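Local coordinates for protein probable zinc protease (Pseudomonas aeruginosa, PDB 4NNZ) that probably acts as a metallopeptidase of the M16 family, forming one subunit of a heterodimeric zinc protease, at residues 8-13 and 18-23; 28-33 and 369-374. One frame throughout, in Å; residues are numbered along the deposited sequence.

Contact 1 of 2, residues 8-13 and 18-23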
loop_
_atom_site.group_PDB
_atom_site.type_symbol
_atom_site.label_atom_id
_atom_site.label_comp_id
_atom_site.label_asym_id
_atom_site.label_seq_id
_atom_site.Cartn_x
_atom_site.Cartn_y
_atom_site.Cartn_z
ATOM N N HIS A 8 19.790 -4.688 33.085
ATOM C CA HIS A 8 19.413 -6.089 33.117
ATOM C C HIS A 8 18.242 -6.476 32.249
ATOM O O HIS A 8 17.293 -5.756 32.169
ATOM C CB HIS A 8 19.005 -6.450 34.509
ATOM C CG HIS A 8 19.942 -5.972 35.557
ATOM N ND1 HIS A 8 21.038 -6.696 35.953
ATOM C CD2 HIS A 8 19.936 -4.852 36.309
ATOM C CE1 HIS A 8 21.673 -6.038 36.901
ATOM N NE2 HIS A 8 21.024 -4.916 37.133
ATOM N N GLU A 9 18.298 -7.644 31.634
ATOM C CA GLU A 9 17.226 -8.117 30.790
ATOM C C GLU A 9 16.667 -9.480 31.182
ATOM O O GLU A 9 17.372 -10.460 31.181
ATOM C CB GLU A 9 17.782 -8.171 29.389
ATOM C CG GLU A 9 17.065 -9.034 28.394
ATOM C CD GLU A 9 17.468 -8.695 26.988
ATOM O OE1 GLU A 9 16.701 -8.982 26.062
ATOM O OE2 GLU A 9 18.553 -8.141 26.801
ATOM N N PHE A 10 15.386 -9.537 31.496
ATOM C CA PHE A 10 14.727 -10.806 31.732
ATOM C C PHE A 10 13.379 -10.887 31.050
ATOM O O PHE A 10 12.790 -9.893 30.785
ATOM C CB PHE A 10 14.585 -11.066 33.213
ATOM C CG PHE A 10 13.703 -10.098 33.916
ATOM C CD1 PHE A 10 14.175 -8.877 34.295
ATOM C CD2 PHE A 10 12.415 -10.428 34.217
ATOM C CE1 PHE A 10 13.381 -7.997 34.960
ATOM C CE2 PHE A 10 11.610 -9.558 34.886
ATOM C CZ PHE A 10 12.098 -8.336 35.257
ATOM N N SER A 11 12.905 -12.076 30.747
ATOM C CA SER A 11 11.600 -12.202 30.143
ATOM C C SER A 11 10.700 -13.095 30.913
ATOM O O SER A 11 11.054 -14.171 31.226
ATOM C CB SER A 11 11.699 -12.746 28.746
ATOM O OG SER A 11 12.755 -12.161 28.052
ATOM N N LEU A 12 9.487 -12.657 31.138
ATOM C CA LEU A 12 8.522 -13.432 31.852
ATOM C C LEU A 12 8.042 -14.571 31.037
ATOM O O LEU A 12 8.316 -14.675 29.872
ATOM C CB LEU A 12 7.342 -12.597 32.260
ATOM C CG LEU A 12 7.718 -11.362 33.038
ATOM C CD1 LEU A 12 6.496 -10.825 33.715
ATOM C CD2 LEU A 12 8.765 -11.658 34.073
ATOM N N ASP A 13 7.312 -15.441 31.695
ATOM C CA ASP A 13 6.851 -16.671 31.124
ATOM C C ASP A 13 5.943 -16.417 29.980
ATOM O O ASP A 13 5.936 -17.179 29.046
ATOM C CB ASP A 13 6.121 -17.478 32.170
ATOM C CG ASP A 13 6.993 -18.506 32.805
ATOM O OD1 ASP A 13 8.026 -18.872 32.206
ATOM O OD2 ASP A 13 6.632 -18.948 33.913
ATOM N N VAL A 18 11.466 -7.731 29.902
ATOM C CA VAL A 18 11.592 -6.646 30.837
ATOM C C VAL A 18 13.009 -6.144 30.824
ATOM O O VAL A 18 13.924 -6.909 30.870
ATOM C CB VAL A 18 11.166 -7.060 32.254
ATOM C CG1 VAL A 18 11.271 -5.888 33.183
ATOM C CG2 VAL A 18 9.748 -7.586 32.258
ATOM N N ILE A 19 13.179 -4.846 30.716
ATOM C CA ILE A 19 14.498 -4.275 30.764
ATOM C C ILE A 19 14.585 -3.241 31.844
ATOM O O ILE A 19 13.741 -2.399 31.951
ATOM C CB ILE A 19 14.919 -3.684 29.427
ATOM C CG1 ILE A 19 14.933 -4.764 28.365
ATOM C CG2 ILE A 19 16.310 -3.125 29.547
ATOM C CD1 ILE A 19 15.077 -4.267 26.962
ATOM N N VAL A 20 15.602 -3.346 32.675
ATOM C CA VAL A 20 15.755 -2.451 33.808
ATOM C C VAL A 20 17.113 -1.814 33.904
ATOM O O VAL A 20 18.100 -2.489 33.908
ATOM C CB VAL A 20 15.514 -3.179 35.129
ATOM C CG1 VAL A 20 15.555 -2.208 36.259
ATOM C CG2 VAL A 20 14.175 -3.845 35.121
ATOM N N ARG A 21 17.143 -0.502 34.011
ATOM C CA ARG A 21 18.374 0.182 34.315
ATOM C C ARG A 21 18.284 1.055 35.542
ATOM O O ARG A 21 17.423 1.882 35.655
ATOM C CB ARG A 21 18.842 1.015 33.160
ATOM C CG ARG A 21 20.214 1.547 33.430
ATOM C CD ARG A 21 20.662 2.414 32.307
ATOM N NE ARG A 21 20.704 1.647 31.090
ATOM C CZ ARG A 21 21.121 2.129 29.939
ATOM N NH1 ARG A 21 21.536 3.371 29.870
ATOM N NH2 ARG A 21 21.120 1.372 28.870
ATOM N N GLU A 22 19.212 0.863 36.459
ATOM C CA GLU A 22 19.223 1.581 37.704
ATOM C C GLU A 22 19.988 2.868 37.599
ATOM O O GLU A 22 21.061 2.897 37.081
ATOM C CB GLU A 22 19.835 0.707 38.767
ATOM C CG GLU A 22 19.120 -0.613 38.901
ATOM C CD GLU A 22 19.891 -1.622 39.704
ATOM O OE1 GLU A 22 19.297 -2.626 40.143
ATOM O OE2 GLU A 22 21.094 -1.406 39.891
ATOM N N ASP A 23 19.386 3.949 38.044
ATOM C CA ASP A 23 20.060 5.216 38.155
ATOM C C ASP A 23 19.529 5.892 39.399
ATOM O O ASP A 23 18.406 6.296 39.429
ATOM C CB ASP A 23 19.766 6.030 36.909
ATOM C CG ASP A 23 20.391 7.380 36.923
ATOM O OD1 ASP A 23 20.703 7.881 37.995
ATOM O OD2 ASP A 23 20.565 7.967 35.852
#

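Contact 2 of 2, residues 28-33 and 369-374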
loop_
_atom_site.group_PDB
_atom_site.type_symbol
_atom_site.label_atom_id
_atom_site.label_comp_id
_atom_site.label_asym_id
_atom_site.label_seq_id
_atom_site.Cartn_x
_atom_site.Cartn_y
_atom_site.Cartn_z
ATOM N N VAL A 28 13.405 9.175 41.206
ATOM C CA VAL A 28 12.346 9.099 40.216
ATOM C C VAL A 28 12.549 7.895 39.353
ATOM O O VAL A 28 13.654 7.475 39.140
ATOM C CB VAL A 28 12.387 10.294 39.288
ATOM C CG1 VAL A 28 11.824 11.498 39.971
ATOM C CG2 VAL A 28 13.802 10.577 38.882
ATOM N N VAL A 29 11.471 7.340 38.841
ATOM C CA VAL A 29 11.588 6.226 37.928
ATOM C C VAL A 29 10.728 6.388 36.692
ATOM O O VAL A 29 9.653 6.905 36.755
ATOM C CB VAL A 29 11.262 4.900 38.611
ATOM C CG1 VAL A 29 9.784 4.797 38.867
ATOM C CG2 VAL A 29 11.707 3.764 37.742
ATOM N N VAL A 30 11.208 5.891 35.575
ATOM C CA VAL A 30 10.488 5.988 34.331
ATOM C C VAL A 30 10.000 4.605 33.937
ATOM O O VAL A 30 10.741 3.676 33.949
ATOM C CB VAL A 30 11.359 6.708 33.260
ATOM C CG1 VAL A 30 11.655 5.896 32.022
ATOM C CG2 VAL A 30 10.740 8.004 32.872
ATOM N N SER A 31 8.743 4.494 33.589
ATOM C CA SER A 31 8.216 3.236 33.155
ATOM C C SER A 31 7.592 3.382 31.806
ATOM O O SER A 31 6.698 4.151 31.657
ATOM C CB SER A 31 7.160 2.784 34.139
ATOM O OG SER A 31 6.942 1.406 34.063
ATOM N N GLN A 32 8.039 2.658 30.797
ATOM C CA GLN A 32 7.414 2.795 29.495
ATOM C C GLN A 32 6.887 1.499 28.970
ATOM O O GLN A 32 7.534 0.506 29.152
ATOM C CB GLN A 32 8.400 3.298 28.496
ATOM C CG GLN A 32 9.446 4.197 29.035
ATOM C CD GLN A 32 10.077 4.981 27.941
ATOM O OE1 GLN A 32 10.131 4.542 26.831
ATOM N NE2 GLN A 32 10.536 6.151 28.254
ATOM N N LEU A 33 5.744 1.476 28.288
ATOM C CA LEU A 33 5.466 0.155 27.729
ATOM C C LEU A 33 5.438 0.133 26.211
ATOM O O LEU A 33 4.696 0.861 25.656
ATOM C CB LEU A 33 4.186 -0.399 28.290
ATOM C CG LEU A 33 3.791 -1.817 27.938
ATOM C CD1 LEU A 33 4.990 -2.701 27.773
ATOM C CD2 LEU A 33 2.916 -2.391 29.004
ATOM N N ALA A 369 15.122 9.379 28.104
ATOM C CA ALA A 369 15.735 9.104 26.839
ATOM C C ALA A 369 16.338 7.730 26.765
ATOM O O ALA A 369 16.266 7.092 25.748
ATOM C CB ALA A 369 16.763 10.155 26.503
ATOM N N GLN A 370 16.976 7.292 27.826
ATOM C CA GLN A 370 17.579 5.992 27.825
ATOM C C GLN A 370 16.508 4.978 27.705
ATOM O O GLN A 370 16.663 4.014 27.030
ATOM C CB GLN A 370 18.371 5.744 29.090
ATOM C CG GLN A 370 19.560 6.638 29.271
ATOM C CD GLN A 370 20.155 6.523 30.643
ATOM O OE1 GLN A 370 20.981 5.671 30.904
ATOM N NE2 GLN A 370 19.748 7.385 31.519
ATOM N N ALA A 371 15.414 5.198 28.387
ATOM C CA ALA A 371 14.293 4.298 28.316
ATOM C C ALA A 371 13.679 4.214 26.936
ATOM O O ALA A 371 13.351 3.164 26.490
ATOM C CB ALA A 371 13.260 4.662 29.344
ATOM N N SER A 372 13.515 5.332 26.278
ATOM C CA SER A 372 13.065 5.348 24.920
ATOM C C SER A 372 14.011 4.711 23.931
ATOM O O SER A 372 13.578 4.074 23.003
ATOM C CB SER A 372 12.748 6.745 24.512
ATOM O OG SER A 372 11.750 7.211 25.335
ATOM N N SER A 373 15.301 4.904 24.117
ATOM C CA SER A 373 16.254 4.284 23.244
ATOM C C SER A 373 16.141 2.791 23.367
ATOM O O SER A 373 16.227 2.091 22.401
ATOM C CB SER A 373 17.660 4.685 23.610
ATOM O OG SER A 373 17.870 6.041 23.398
ATOM N N ILE A 374 15.916 2.322 24.569
ATOM C CA ILE A 374 15.800 0.926 24.806
ATOM C C ILE A 374 14.533 0.379 24.181
ATOM O O ILE A 374 14.530 -0.682 23.643
ATOM C CB ILE A 374 15.857 0.628 26.309
ATOM C CG1 ILE A 374 17.243 0.916 26.853
ATOM C CG2 ILE A 374 15.495 -0.806 26.592
ATOM C CD1 ILE A 374 17.290 1.079 28.341
#

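Contact 1 of 2, residues 8-13 and 18-23
Phe10 and Val18 face each other as a hydrogen-bonded antiparallel pair in the hairpin of strands 7-11 and 17-22. The CG of Phe10 sits between its backbone N and carbonyl carbon (chi1 65°). This torsion folds the ring over the neighbouring strand. Val18 CB then lies under one ring face, 3.6 Å from the centroid, as a CH-pi contact. It is offset toward the rim, at the CZ end of the ring. Of the side-chain atoms, Val18 CG1 comes closest, 3.3 Å from Phe10 CZ. Val18 CG2 lies nearest CE2 of the ring and also meets Leu12 CG at 4.4 Å. Val20 CG2 approaches the ring edge, near its plane, at CE1. Lys204 adds a cation-pi contact to the ring, and helix 200-211 covers this side through Val20 and Leu12.

The backbone ladder has four bonds. His8 N gives to Val20 O at 2.9 Å, and Val20 N returns to His8 O. Phe10 N gives to Val18 O, and Val18 N to Phe10 O at 2.7 Å. Between them, Glu9 and Ile19 form a non-hydrogen-bonded pair on the other sheet face. There Ile19 packs on helix 367-379. Glu9 OE1 forms a salt bridge with Lys17 of the partner strand, and OE2 accepts from Trp384 NE1.

Glu22 extends from CG. Its OE1 accepts from Ala200 N at the start of helix 200-211. That backbone bond, and probably the positive helix end, would steady its negative charge. The hairpin is held by backbone bonds, an apolar cluster and the Glu9-Lys17 salt bridge, while Glu22 turns to helix 200-211.

Contact 2 of 2, residues 28-33 and 369-374
Val30 and Gln32, on one face of strand 28-35, meet Ala371 of helix 367-379. This is helix-on-sheet packing in the M16 fold. Axes of strand 28-33 and helix 369-374 run roughly parallel, 23° apart and 8.9 Å at closest approach. The strand is internal to a six-stranded mixed sheet. Its other face, with Val29, Ser31 and Leu33, packs on helix 100-112. The two segments are over 300 residues apart in sequence, so the contact joins distant parts of the chain.

Gln32 makes most of the contact. Its CB points toward the helix. CG is set beside the backbone N and roughly anti to the carbonyl carbon, with chi1 -31°, well short of the usual staggered -60°. The chain is extended beyond CG and carries the amide to the helix. CG lies 3.9 Å from Ala371 CB, and CD closes to 3.5 Å. At the tip, OE1 accepts a hydrogen bond from Trp34 NE1, which should help fix the amide rotation. OE1 also lies 3.5 Å from Ser372 OG. NE2 comes 3.3 Å from Ala371 CB and the same distance from Ser372 OG. The methyl lies over one face of the amide, and Ser372 OG lies near its plane.

Ser372 OG is already engaged within its helix. It is turned beside its own backbone N and bonds to Ala368 O, one turn back.

Val30 meets the same methyl: its CG1 lies 3.4 Å from Ala371 CB.

How the contacts relate
Both contacts reach the same six-stranded sheet, with centres about 12 Å apart. Contact 1 is partly buried, at the sheet margin, where strand 7-11 is outermost in this chain. Contact 2 is buried and uses an internal strand. Contact 1 joins neighbours in sequence and rests on backbone hydrogen bonds. Contact 2 joins parts far apart in the chain through side chains: two small apolar groups, one amide and a serine hydroxyl. Helix 367-379 serves both: Ile374 CG2 lies 3.5 Å from Ile19 CD1, and Arg21 NH1 makes a weak hydrogen bond to Gln370 OE1. The opposite face of the sheet is covered by helix 200-211 at contact 1 and helix 100-112 at contact 2.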